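Local coordinates for anthranilate synthase component I (Streptococcus pneumoniae serotype 4, PDB 5KCK), which is a synthase component that joins a characteristic N-terminal region to a larger enzyme-family region in one chain of helices and antiparallel sheets, at residues A[69-74]-A[356-361]; A[126-131]-A[148-153]; A[194-199]-A[382-387]; A[304-309]-A[364-369]. All coordinates share one frame; numbering follows the deposited sequence.

Overall arrangement
From the N terminus, residues 69-74 open interaction 1, whose loop closes at 356-361 and so ties helix 70-78 of the N-terminal region to helix 354-361 of the larger family region. Nested inside it, interaction 2 closes a short loop, with 16 residues between its segments, linking the junction between strands 121-126 and 128-133 to the loop before helix 152-166. Interaction 3 begins on helix 190-205 and ends in the loop after helix 372-382, crossing interaction 1. Interaction 4 joins helix 297-316 to the turn at 365-367; it nests within interaction 3 and also crosses interaction 1. Interactions 3 and 4 touch through R387 and V367, whereas interactions 2 and 3 have centres 47 Å apart.

Interaction 1 of 4, residues A[69-74]-A[356-361]; sequences DPLDFL and DALKAT
L71 and K359 face each other with their CA atoms 9.0 Å apart, the first turn of helix 70-78 meeting the last turns of helix 354-361. No backbone hydrogen bond spans this gap; side chains and two waters bridge it. L71 CD1 rests on the aliphatic part of K359, 3.7 Å from its CG, the two chains sliding past each other in opposite directions. The same methyl lies 4.0 Å from L358 CD2, where the two leucines cross at about a right angle. Y105 and M121 also pack on L71, and L260 of strand 259-264 lies against L358. K359 bends at chi3 (-82°), which turns NZ toward the polar side of the contact. There, D69 is the N-cap of helix 70-78: its OD2 accepts from D72 N at 2.8 Å in a nearly straight bond (174°), while its OD1 is held by Y105 OH. Water 1 accepts from K359 NZ at 2.6 Å and donates to D69 OD2 at 2.7 Å. Water 2 accepts from NZ at 3.0 Å and donates to D356 OD1 at 2.8 Å; both waters also donate weakly to D72 OD1. The ammonium thus reaches D69 and D356 through water, D72 only weakly, without direct salt bridges, and its charge probably eases the gathering of these acids beside a buried leucine contact joining the chain's two regions.

Interaction 2 of 4, residues A[126-131]-A[148-153]; sequences YESYMV and SERSQE
The S148 hydroxyl, which closes an ST turn by accepting from R150 N two residues on (3.2 Å, 150°), donates to the buried carboxylate of E127. The contact lies where the chain passes from strand 121-126 of the large antiparallel sheet to strand 128-133 of the three-stranded one, and the turn leads into helix 152-166. E127 places CG between its backbone N and carbonyl carbon (chi1 54°), the crowded position, and from there the chain runs out straight. From CB the chain reaches CG, which passes 3.6 Å from R150 NH2; CD then comes 3.3 Å from S148 OG. At the tip the two oxygens divide the work. OE2 takes the S148 hydroxyl on its syn lone pair at 2.6 Å and forms a salt bridge with R150 NE at 2.9 Å. OE1 accepts a weak bond from S148 N at 3.3 Å and a further one from Y147 N; both oxygens have partners, which should limit rotation of the carboxylate. R150 arrives from the opposite direction, its guanidinium plane 16° from that of the carboxylate. Its NH2 has further partners, a salt bridge to E143 OE1 and a hydrogen bond to D144 O on strand 138-144; E143 OE1 also accepts from S128 OG. The arginine thus links E127 and strand 138-144 to the loop ahead of the helix. In the plane of the guanidinium, at its edge, E127 O lies 3.8 Å from R150 NH2.

Interaction 3 of 4, residues A[194-199]-A[382-387]; sequences EGMVET and LETEKR
Selenomethionine M196 and T199, one turn apart on helix 190-205, pack against L382 at the C-terminal end of helix 372-382 and against the loop that leads on toward strand 393-398. The backbones come close here, M196 CA lying 6.0 Å from L382 CA. M196 runs extended beyond CG (chi2 171°), which carries selenium and methyl to the carbonyl at the end of the other helix: CE lies 3.5 Å from L382 O and SE 3.7 Å from that same oxygen. CE also meets T384 CG2 at 4.1 Å, the two side chains crossing at about a right angle, and I188 packs on both of them. The two branches of L382 meet different parts of the first helix. Its CD2 touches T199 CG2 at 3.8 Å, while CD1 lies nearest the M196 carbonyl oxygen. The T199 hydroxyl turns back into its own helix while its methyl faces L382, and OG1 donates to G195 O at 2.9 Å. That oxygen also accepts from T199 N, the two donors reaching it from opposite faces of its plane. Past the helix end, E383 turns away from helix 190-205 and pairs with R387 inside the loop. R387 makes a cation-pi contact with Y99 and gives NH1 to V367 O, and S215 OG bonds to E383 OE2. R387 grips E383 side-on with two nitrogens: NE reaches OE1 at 2.9 Å on the syn side, and NH2 reaches OE2 at 2.8 Å from above the carboxylate plane.

Interaction 4 of 4, residues A[304-309]-A[364-369]; sequences RMLVDL and AGTVSG
L306 and L309, both on one side of helix 297-316, close on the 3-10 turn 365-367, with L306 CA 6.9 Å from G365 CA. The tight part is at G365 and T366. L309 CD2 sits 3.8 Å from G365 CA, an approach that depends on the glycine having no side chain on the face it turns to the helix. Beside it L306 sets both its methyls against the one methyl of T366: CD2 lies 3.6 Å and CD1 3.7 Å from T366 CG2, the side chains crossing at about a right angle. L306 adopts a chi1 of -141°, an off-staggered value that may carry some strain. Behind this surface the turn is tied by its own bonds. A364 O accepts from V367 N at 3.0 Å and from S368 OG at 2.8 Å, the two donors coming from opposite faces of the carbonyl plane, while V367 packs on I407 of strand 403-407. Looser by comparison are R304, M305 and D308, which are exposed; selenomethionine M305 is poorly ordered, and D308 keeps a salt bridge with R311 along its own helix. V307, in contrast, is buried against Y328 of strand 324-333. Even the touching residues are only partly buried. With no hydrogen bond or salt bridge between the two segments, the helix is held to the turn by apolar contact alone, and the close fit rests in part on G365, which puts no side chain between its CA and L309.

Interaction 1 of 4, residues A[69-74]-A[356-361]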
loop_
_atom_site.group_PDB
_atom_site.type_symbol
_atom_site.label_atom_id
_atom_site.label_comp_id
_atom_site.label_asym_id
_atom_site.label_seq_id
_atom_site.Cartn_x
_atom_site.Cartn_y
_atom_site.Cartn_z
ATOM N N ASP A 69 1.057 -0.633 -42.971
ATOM C CA ASP A 69 2.111 -0.718 -41.967
ATOM C C ASP A 69 1.502 -1.046 -40.606
ATOM O O ASP A 69 0.482 -0.460 -40.226
ATOM C CB ASP A 69 2.894 0.591 -41.870
ATOM C CG ASP A 69 3.810 0.620 -40.662
ATOM O OD1 ASP A 69 4.960 0.156 -40.792
ATOM O OD2 ASP A 69 3.380 1.082 -39.579
ATOM N N PRO A 70 2.111 -1.954 -39.835
ATOM C CA PRO A 70 1.450 -2.418 -38.600
ATOM C C PRO A 70 1.301 -1.352 -37.533
ATOM O O PRO A 70 0.288 -1.342 -36.828
ATOM C CB PRO A 70 2.356 -3.564 -38.124
ATOM C CG PRO A 70 3.658 -3.350 -38.821
ATOM C CD PRO A 70 3.333 -2.714 -40.135
ATOM N N LEU A 71 2.284 -0.466 -37.366
ATOM C CA LEU A 71 2.158 0.525 -36.305
ATOM C C LEU A 71 1.228 1.665 -36.711
ATOM O O LEU A 71 0.439 2.140 -35.887
ATOM C CB LEU A 71 3.537 1.055 -35.900
ATOM C CG LEU A 71 4.493 -0.005 -35.342
ATOM C CD1 LEU A 71 5.799 0.632 -34.876
ATOM C CD2 LEU A 71 3.835 -0.796 -34.223
ATOM N N ASP A 72 1.297 2.112 -37.969
ATOM C CA ASP A 72 0.347 3.122 -38.432
ATOM C C ASP A 72 -1.084 2.611 -38.331
ATOM O O ASP A 72 -1.982 3.346 -37.904
ATOM C CB ASP A 72 0.656 3.543 -39.872
ATOM C CG ASP A 72 1.979 4.277 -39.997
ATOM O OD1 ASP A 72 2.578 4.628 -38.953
ATOM O OD2 ASP A 72 2.413 4.511 -41.145
ATOM N N PHE A 73 -1.317 1.351 -38.708
ATOM C CA PHE A 73 -2.667 0.810 -38.617
ATOM C C PHE A 73 -3.115 0.695 -37.166
ATOM O O PHE A 73 -4.247 1.058 -36.828
ATOM C CB PHE A 73 -2.751 -0.554 -39.308
ATOM C CG PHE A 73 -4.154 -1.108 -39.377
ATOM C CD1 PHE A 73 -5.092 -0.555 -40.240
ATOM C CD2 PHE A 73 -4.536 -2.171 -38.568
ATOM C CE1 PHE A 73 -6.391 -1.059 -40.305
ATOM C CE2 PHE A 73 -5.826 -2.685 -38.628
ATOM C CZ PHE A 73 -6.757 -2.129 -39.495
ATOM N N LEU A 74 -2.242 0.190 -36.295
ATOM C CA LEU A 74 -2.618 0.049 -34.896
ATOM C C LEU A 74 -3.051 1.386 -34.308
ATOM O O LEU A 74 -4.075 1.470 -33.620
ATOM C CB LEU A 74 -1.460 -0.537 -34.096
ATOM C CG LEU A 74 -1.678 -0.585 -32.586
ATOM C CD1 LEU A 74 -2.615 -1.725 -32.229
ATOM C CD2 LEU A 74 -0.340 -0.687 -31.844
ATOM N N ASP A 356 5.573 7.171 -33.309
ATOM C CA ASP A 356 6.889 7.752 -33.543
ATOM C C ASP A 356 7.751 7.691 -32.289
ATOM O O ASP A 356 8.962 7.476 -32.388
ATOM C CB ASP A 356 6.732 9.182 -34.054
ATOM C CG ASP A 356 5.847 9.249 -35.298
ATOM O OD1 ASP A 356 6.302 8.765 -36.358
ATOM O OD2 ASP A 356 4.698 9.751 -35.212
ATOM N N ALA A 357 7.143 7.829 -31.108
ATOM C CA ALA A 357 7.891 7.647 -29.869
ATOM C C ALA A 357 8.382 6.215 -29.747
ATOM O O ALA A 357 9.511 5.968 -29.303
ATOM C CB ALA A 357 7.024 8.017 -28.665
ATOM N N LEU A 358 7.542 5.256 -30.141
ATOM C CA LEU A 358 7.928 3.854 -30.080
ATOM C C LEU A 358 9.052 3.563 -31.062
ATOM O O LEU A 358 10.055 2.940 -30.706
ATOM C CB LEU A 358 6.712 2.970 -30.364
ATOM C CG LEU A 358 6.994 1.495 -30.621
ATOM C CD1 LEU A 358 7.707 0.919 -29.429
ATOM C CD2 LEU A 358 5.697 0.761 -30.867
ATOM N N LYS A 359 8.908 4.025 -32.304
ATOM C CA LYS A 359 9.945 3.776 -33.293
ATOM C C LYS A 359 11.240 4.497 -32.945
ATOM O O LYS A 359 12.321 4.023 -33.305
ATOM C CB LYS A 359 9.451 4.179 -34.680
ATOM C CG LYS A 359 8.336 3.277 -35.177
ATOM C CD LYS A 359 8.135 3.387 -36.666
ATOM C CE LYS A 359 7.294 4.583 -37.021
ATOM N NZ LYS A 359 7.160 4.685 -38.496
ATOM N N ALA A 360 11.162 5.620 -32.229
ATOM C CA ALA A 360 12.373 6.357 -31.886
ATOM C C ALA A 360 13.184 5.681 -30.788
ATOM O O ALA A 360 14.376 5.968 -30.669
ATOM C CB ALA A 360 12.032 7.780 -31.445
ATOM N N THR A 361 12.570 4.798 -29.985
ATOM C CA THR A 361 13.233 4.216 -28.825
ATOM C C THR A 361 13.441 2.708 -28.899
ATOM O O THR A 361 14.269 2.186 -28.146
ATOM C CB THR A 361 12.433 4.514 -27.541
ATOM O OG1 THR A 361 11.082 4.062 -27.700
ATOM C CG2 THR A 361 12.423 6.002 -27.237
HETATM O O HOH W 1 5.200 2.964 -38.942
HETATM O O HOH W 2 5.102 6.778 -37.968
#

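Interaction 2 of 4, residues A[126-131]-A[148-153]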
loop_
_atom_site.group_PDB
_atom_site.type_symbol
_atom_site.label_atom_id
_atom_site.label_comp_id
_atom_site.label_asym_id
_atom_site.label_seq_id
_atom_site.Cartn_x
_atom_site.Cartn_y
_atom_site.Cartn_z
ATOM N N TYR A 126 -9.618 -3.211 -26.332
ATOM C CA TYR A 126 -10.634 -3.364 -25.295
ATOM C C TYR A 126 -11.459 -2.099 -25.086
ATOM O O TYR A 126 -10.917 -0.985 -25.023
ATOM C CB TYR A 126 -10.013 -3.718 -23.937
ATOM C CG TYR A 126 -9.237 -5.007 -23.888
ATOM C CD1 TYR A 126 -9.861 -6.211 -23.571
ATOM C CD2 TYR A 126 -7.873 -5.017 -24.129
ATOM C CE1 TYR A 126 -9.134 -7.396 -23.506
ATOM C CE2 TYR A 126 -7.146 -6.183 -24.074
ATOM C CZ TYR A 126 -7.776 -7.372 -23.763
ATOM O OH TYR A 126 -7.032 -8.533 -23.708
ATOM N N GLU A 127 -12.767 -2.293 -24.915
ATOM C CA GLU A 127 -13.665 -1.288 -24.359
ATOM C C GLU A 127 -14.356 -1.794 -23.099
ATOM O O GLU A 127 -15.264 -1.129 -22.588
ATOM C CB GLU A 127 -14.710 -0.857 -25.393
ATOM C CG GLU A 127 -15.489 -2.016 -25.979
ATOM C CD GLU A 127 -16.443 -1.581 -27.085
ATOM O OE1 GLU A 127 -16.157 -0.559 -27.761
ATOM O OE2 GLU A 127 -17.483 -2.258 -27.262
ATOM N N SER A 128 -13.942 -2.952 -22.587
ATOM C CA SER A 128 -14.468 -3.520 -21.350
ATOM C C SER A 128 -13.284 -3.807 -20.446
ATOM O O SER A 128 -12.435 -4.635 -20.789
ATOM C CB SER A 128 -15.258 -4.807 -21.614
ATOM O OG SER A 128 -16.184 -4.632 -22.674
ATOM N N TYR A 129 -13.232 -3.144 -19.296
ATOM C CA TYR A 129 -12.050 -3.237 -18.452
ATOM C C TYR A 129 -12.371 -2.662 -17.075
ATOM O O TYR A 129 -13.392 -1.998 -16.871
ATOM C CB TYR A 129 -10.864 -2.503 -19.098
ATOM C CG TYR A 129 -11.142 -1.031 -19.299
ATOM C CD1 TYR A 129 -11.856 -0.587 -20.410
ATOM C CD2 TYR A 129 -10.724 -0.093 -18.366
ATOM C CE1 TYR A 129 -12.127 0.755 -20.602
ATOM C CE2 TYR A 129 -10.988 1.256 -18.545
ATOM C CZ TYR A 129 -11.696 1.669 -19.667
ATOM O OH TYR A 129 -11.975 2.996 -19.857
HETATM N N MSE A 130 -11.483 -2.940 -16.129
HETATM C CA MSE A 130 -11.542 -2.379 -14.783
HETATM C C MSE A 130 -10.239 -1.669 -14.495
HETATM O O MSE A 130 -9.184 -2.117 -14.938
HETATM C CB MSE A 130 -11.731 -3.456 -13.717
HETATM C CG MSE A 130 -12.907 -4.363 -13.874
HETATM SE SE MSE A 130 -12.693 -5.803 -12.577
HETATM C CE MSE A 130 -12.579 -4.831 -11.005
ATOM N N VAL A 131 -10.294 -0.585 -13.731
ATOM C CA VAL A 131 -9.098 0.101 -13.265
ATOM C C VAL A 131 -9.160 0.153 -11.744
ATOM O O VAL A 131 -10.117 0.692 -11.173
ATOM C CB VAL A 131 -8.973 1.507 -13.872
ATOM C CG1 VAL A 131 -7.645 2.150 -13.474
ATOM C CG2 VAL A 131 -9.090 1.430 -15.390
ATOM N N SER A 148 -17.190 -0.160 -30.898
ATOM C CA SER A 148 -18.350 -0.908 -31.354
ATOM C C SER A 148 -19.569 -0.051 -31.661
ATOM O O SER A 148 -20.444 -0.510 -32.405
ATOM C CB SER A 148 -18.758 -1.939 -30.294
ATOM O OG SER A 148 -19.099 -1.267 -29.095
ATOM N N GLU A 149 -19.654 1.165 -31.112
ATOM C CA GLU A 149 -20.872 1.983 -31.135
ATOM C C GLU A 149 -22.055 1.269 -30.473
ATOM O O GLU A 149 -23.207 1.479 -30.855
ATOM C CB GLU A 149 -21.234 2.418 -32.560
ATOM C CG GLU A 149 -20.039 2.883 -33.388
ATOM C CD GLU A 149 -19.409 4.165 -32.872
ATOM O OE1 GLU A 149 -20.157 5.072 -32.452
ATOM O OE2 GLU A 149 -18.161 4.265 -32.887
ATOM N N ARG A 150 -21.770 0.426 -29.478
ATOM C CA ARG A 150 -22.800 -0.222 -28.673
ATOM C C ARG A 150 -23.787 0.798 -28.116
ATOM O O ARG A 150 -23.420 1.918 -27.757
ATOM C CB ARG A 150 -22.158 -0.969 -27.495
ATOM C CG ARG A 150 -21.570 -2.322 -27.819
ATOM C CD ARG A 150 -21.159 -3.075 -26.547
ATOM N NE ARG A 150 -20.011 -2.505 -25.841
ATOM C CZ ARG A 150 -19.610 -2.901 -24.631
ATOM N NH1 ARG A 150 -20.268 -3.864 -23.994
ATOM N NH2 ARG A 150 -18.552 -2.336 -24.054
ATOM N N SER A 151 -25.046 0.387 -28.002
ATOM C CA SER A 151 -26.023 1.223 -27.325
ATOM C C SER A 151 -25.742 1.277 -25.824
ATOM O O SER A 151 -25.071 0.411 -25.254
ATOM C CB SER A 151 -27.436 0.697 -27.550
ATOM O OG SER A 151 -27.732 -0.338 -26.630
ATOM N N GLN A 152 -26.291 2.312 -25.182
ATOM C CA GLN A 152 -26.209 2.421 -23.730
ATOM C C GLN A 152 -26.875 1.231 -23.046
ATOM O O GLN A 152 -26.437 0.811 -21.966
ATOM C CB GLN A 152 -26.847 3.734 -23.273
ATOM C CG GLN A 152 -26.736 4.017 -21.783
ATOM C CD GLN A 152 -25.333 4.408 -21.351
ATOM O OE1 GLN A 152 -24.584 5.046 -22.099
ATOM N NE2 GLN A 152 -24.968 4.022 -20.131
ATOM N N GLU A 153 -27.923 0.674 -23.662
ATOM C CA GLU A 153 -28.551 -0.533 -23.131
ATOM C C GLU A 153 -27.571 -1.700 -23.110
ATOM O O GLU A 153 -27.541 -2.477 -22.150
ATOM C CB GLU A 153 -29.782 -0.898 -23.964
ATOM C CG GLU A 153 -30.964 0.033 -23.789
ATOM C CD GLU A 153 -32.125 -0.309 -24.717
ATOM O OE1 GLU A 153 -31.917 -1.070 -25.692
ATOM O OE2 GLU A 153 -33.243 0.187 -24.466
#

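Interaction 3 of 4, residues A[194-199]-A[382-387]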
loop_
_atom_site.group_PDB
_atom_site.type_symbol
_atom_site.label_atom_id
_atom_site.label_comp_id
_atom_site.label_asym_id
_atom_site.label_seq_id
_atom_site.Cartn_x
_atom_site.Cartn_y
_atom_site.Cartn_z
ATOM N N GLU A 194 30.493 -18.069 -24.228
ATOM C CA GLU A 194 31.753 -17.401 -23.933
ATOM C C GLU A 194 32.528 -17.097 -25.207
ATOM O O GLU A 194 33.229 -16.084 -25.275
ATOM C CB GLU A 194 32.572 -18.252 -22.966
ATOM C CG GLU A 194 31.863 -18.481 -21.635
ATOM C CD GLU A 194 32.649 -19.358 -20.684
ATOM O OE1 GLU A 194 33.396 -18.809 -19.850
ATOM O OE2 GLU A 194 32.522 -20.597 -20.774
ATOM N N GLY A 195 32.392 -17.942 -26.230
ATOM C CA GLY A 195 32.978 -17.621 -27.523
ATOM C C GLY A 195 32.304 -16.441 -28.204
ATOM O O GLY A 195 32.964 -15.648 -28.879
HETATM N N MSE A 196 30.987 -16.314 -28.053
HETATM C CA MSE A 196 30.268 -15.158 -28.594
HETATM C C MSE A 196 30.716 -13.871 -27.917
HETATM O O MSE A 196 30.963 -12.872 -28.586
HETATM C CB MSE A 196 28.757 -15.301 -28.425
HETATM C CG MSE A 196 28.130 -16.487 -29.118
HETATM SE SE MSE A 196 26.262 -16.662 -28.562
HETATM C CE MSE A 196 25.853 -18.371 -29.405
ATOM N N VAL A 197 30.790 -13.900 -26.582
ATOM C CA VAL A 197 31.320 -12.765 -25.830
ATOM C C VAL A 197 32.700 -12.389 -26.351
ATOM O O VAL A 197 32.999 -11.211 -26.584
ATOM C CB VAL A 197 31.360 -13.085 -24.325
ATOM C CG1 VAL A 197 32.049 -11.955 -23.561
ATOM C CG2 VAL A 197 29.957 -13.332 -23.798
ATOM N N GLU A 198 33.555 -13.395 -26.560
ATOM C CA GLU A 198 34.907 -13.144 -27.053
ATOM C C GLU A 198 34.880 -12.476 -28.422
ATOM O O GLU A 198 35.616 -11.515 -28.672
ATOM C CB GLU A 198 35.691 -14.460 -27.105
ATOM C CG GLU A 198 36.989 -14.388 -27.904
ATOM C CD GLU A 198 36.926 -15.150 -29.227
ATOM O OE1 GLU A 198 36.026 -16.004 -29.389
ATOM O OE2 GLU A 198 37.782 -14.893 -30.105
ATOM N N THR A 199 34.039 -12.985 -29.326
ATOM C CA THR A 199 33.930 -12.413 -30.663
ATOM C C THR A 199 33.486 -10.956 -30.600
ATOM O O THR A 199 34.074 -10.084 -31.250
ATOM C CB THR A 199 32.952 -13.245 -31.495
ATOM O OG1 THR A 199 33.393 -14.608 -31.523
ATOM C CG2 THR A 199 32.859 -12.723 -32.912
ATOM N N LEU A 382 25.736 -13.280 -33.991
ATOM C CA LEU A 382 26.180 -14.094 -32.868
ATOM C C LEU A 382 25.063 -14.913 -32.236
ATOM O O LEU A 382 25.222 -16.114 -32.025
ATOM C CB LEU A 382 26.824 -13.191 -31.811
ATOM C CG LEU A 382 28.000 -12.394 -32.354
ATOM C CD1 LEU A 382 28.479 -11.398 -31.316
ATOM C CD2 LEU A 382 29.117 -13.345 -32.756
ATOM N N GLU A 383 23.935 -14.298 -31.905
ATOM C CA GLU A 383 22.839 -15.061 -31.326
ATOM C C GLU A 383 22.229 -15.981 -32.376
ATOM O O GLU A 383 22.167 -15.644 -33.562
ATOM C CB GLU A 383 21.781 -14.125 -30.744
ATOM C CG GLU A 383 22.263 -13.374 -29.509
ATOM C CD GLU A 383 21.173 -12.548 -28.854
ATOM O OE1 GLU A 383 20.036 -12.544 -29.379
ATOM O OE2 GLU A 383 21.452 -11.906 -27.809
ATOM N N THR A 384 21.803 -17.164 -31.935
ATOM C CA THR A 384 21.316 -18.197 -32.836
ATOM C C THR A 384 19.802 -18.367 -32.790
ATOM O O THR A 384 19.266 -19.202 -33.522
ATOM C CB THR A 384 22.000 -19.533 -32.520
ATOM O OG1 THR A 384 21.692 -19.925 -31.176
ATOM C CG2 THR A 384 23.502 -19.390 -32.651
ATOM N N GLU A 385 19.103 -17.592 -31.968
ATOM C CA GLU A 385 17.656 -17.660 -31.854
ATOM C C GLU A 385 17.085 -16.261 -31.981
ATOM O O GLU A 385 17.612 -15.317 -31.388
ATOM C CB GLU A 385 17.212 -18.252 -30.507
ATOM C CG GLU A 385 17.660 -19.675 -30.235
ATOM C CD GLU A 385 17.311 -20.118 -28.821
ATOM O OE1 GLU A 385 18.042 -19.740 -27.877
ATOM O OE2 GLU A 385 16.293 -20.822 -28.653
ATOM N N LYS A 386 16.003 -16.135 -32.745
ATOM C CA LYS A 386 15.260 -14.883 -32.797
ATOM C C LYS A 386 14.842 -14.473 -31.389
ATOM O O LYS A 386 14.385 -15.299 -30.594
ATOM C CB LYS A 386 14.033 -15.051 -33.691
ATOM C CG LYS A 386 13.146 -13.836 -33.808
ATOM C CD LYS A 386 12.037 -14.114 -34.805
ATOM C CE LYS A 386 11.100 -12.928 -34.933
ATOM N NZ LYS A 386 9.853 -13.336 -35.643
ATOM N N ARG A 387 15.018 -13.188 -31.075
ATOM C CA ARG A 387 14.730 -12.716 -29.723
ATOM C C ARG A 387 13.241 -12.761 -29.418
ATOM O O ARG A 387 12.841 -13.196 -28.331
ATOM C CB ARG A 387 15.284 -11.303 -29.526
ATOM C CG ARG A 387 16.780 -11.318 -29.283
ATOM C CD ARG A 387 17.362 -9.944 -29.089
ATOM N NE ARG A 387 18.708 -10.061 -28.540
ATOM C CZ ARG A 387 19.362 -9.059 -27.972
ATOM N NH1 ARG A 387 18.787 -7.865 -27.886
ATOM N NH2 ARG A 387 20.583 -9.251 -27.488
#

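Interaction 4 of 4, residues A[304-309]-A[364-369]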
loop_
_atom_site.group_PDB
_atom_site.type_symbol
_atom_site.label_atom_id
_atom_site.label_comp_id
_atom_site.label_asym_id
_atom_site.label_seq_id
_atom_site.Cartn_x
_atom_site.Cartn_y
_atom_site.Cartn_z
ATOM N N ARG A 304 25.180 8.165 -18.006
ATOM C CA ARG A 304 25.185 9.366 -18.831
ATOM C C ARG A 304 24.947 9.026 -20.299
ATOM O O ARG A 304 24.221 9.737 -21.002
ATOM C CB ARG A 304 26.515 10.090 -18.643
ATOM C CG ARG A 304 26.554 11.522 -19.097
ATOM C CD ARG A 304 27.905 12.134 -18.722
ATOM N NE ARG A 304 28.302 11.761 -17.365
ATOM C CZ ARG A 304 29.408 11.086 -17.050
ATOM N NH1 ARG A 304 30.266 10.713 -17.994
ATOM N NH2 ARG A 304 29.662 10.795 -15.781
HETATM N N MSE A 305 25.531 7.927 -20.768
HETATM C CA MSE A 305 25.379 7.475 -22.143
HETATM C C MSE A 305 23.913 7.174 -22.445
HETATM O O MSE A 305 23.418 7.468 -23.533
HETATM C CB MSE A 305 26.243 6.239 -22.387
HETATM C CG MSE A 305 26.892 6.161 -23.756
HETATM SE SE MSE A 305 28.720 5.451 -23.666
HETATM C CE MSE A 305 29.646 7.013 -22.942
ATOM N N LEU A 306 23.218 6.594 -21.465
ATOM C CA LEU A 306 21.802 6.295 -21.652
ATOM C C LEU A 306 20.960 7.562 -21.588
ATOM O O LEU A 306 19.956 7.679 -22.297
ATOM C CB LEU A 306 21.328 5.288 -20.607
ATOM C CG LEU A 306 20.354 4.251 -21.148
ATOM C CD1 LEU A 306 21.076 3.261 -22.052
ATOM C CD2 LEU A 306 19.660 3.545 -20.006
ATOM N N VAL A 307 21.343 8.516 -20.736
ATOM C CA VAL A 307 20.637 9.794 -20.704
ATOM C C VAL A 307 20.761 10.490 -22.051
ATOM O O VAL A 307 19.773 10.974 -22.614
ATOM C CB VAL A 307 21.166 10.678 -19.560
ATOM C CG1 VAL A 307 20.479 12.040 -19.576
ATOM C CG2 VAL A 307 20.960 9.986 -18.219
ATOM N N ASP A 308 21.974 10.526 -22.601
ATOM C CA ASP A 308 22.181 11.188 -23.881
ATOM C C ASP A 308 21.466 10.466 -25.015
ATOM O O ASP A 308 21.012 11.109 -25.967
ATOM C CB ASP A 308 23.675 11.307 -24.167
ATOM C CG ASP A 308 24.353 12.337 -23.274
ATOM O OD1 ASP A 308 23.651 13.251 -22.778
ATOM O OD2 ASP A 308 25.581 12.236 -23.072
ATOM N N LEU A 309 21.346 9.142 -24.934
ATOM C CA LEU A 309 20.550 8.432 -25.924
ATOM C C LEU A 309 19.094 8.866 -25.846
ATOM O O LEU A 309 18.437 9.054 -26.877
ATOM C CB LEU A 309 20.683 6.920 -25.727
ATOM C CG LEU A 309 20.161 6.047 -26.877
ATOM C CD1 LEU A 309 21.065 6.167 -28.101
ATOM C CD2 LEU A 309 20.002 4.580 -26.454
ATOM N N ALA A 364 15.503 -0.601 -26.504
ATOM C CA ALA A 364 16.288 0.179 -25.556
ATOM C C ALA A 364 17.787 -0.070 -25.712
ATOM O O ALA A 364 18.226 -1.185 -26.010
ATOM C CB ALA A 364 15.848 -0.164 -24.138
ATOM N N GLY A 365 18.576 0.987 -25.500
ATOM C CA GLY A 365 20.025 0.847 -25.551
ATOM C C GLY A 365 20.562 -0.231 -24.626
ATOM O O GLY A 365 21.531 -0.910 -24.962
ATOM N N THR A 366 19.932 -0.419 -23.465
ATOM C CA THR A 366 20.395 -1.410 -22.498
ATOM C C THR A 366 20.164 -2.856 -22.939
ATOM O O THR A 366 20.666 -3.765 -22.277
ATOM C CB THR A 366 19.717 -1.187 -21.139
ATOM O OG1 THR A 366 18.307 -1.045 -21.328
ATOM C CG2 THR A 366 20.251 0.055 -20.477
ATOM N N VAL A 367 19.426 -3.102 -24.017
ATOM C CA VAL A 367 19.282 -4.450 -24.551
ATOM C C VAL A 367 19.834 -4.567 -25.967
ATOM O O VAL A 367 19.638 -5.590 -26.620
ATOM C CB VAL A 367 17.817 -4.930 -24.500
ATOM C CG1 VAL A 367 17.311 -4.934 -23.071
ATOM C CG2 VAL A 367 16.931 -4.059 -25.399
ATOM N N SER A 368 20.529 -3.545 -26.454
ATOM C CA SER A 368 21.052 -3.596 -27.814
ATOM C C SER A 368 22.534 -3.243 -27.818
ATOM O O SER A 368 23.391 -4.132 -27.839
ATOM C CB SER A 368 20.244 -2.666 -28.731
ATOM O OG SER A 368 20.039 -1.383 -28.147
ATOM N N GLY A 369 22.849 -1.961 -27.783
ATOM C CA GLY A 369 24.226 -1.532 -27.666
ATOM C C GLY A 369 24.422 -0.171 -28.304
ATOM O O GLY A 369 23.468 0.532 -28.629
#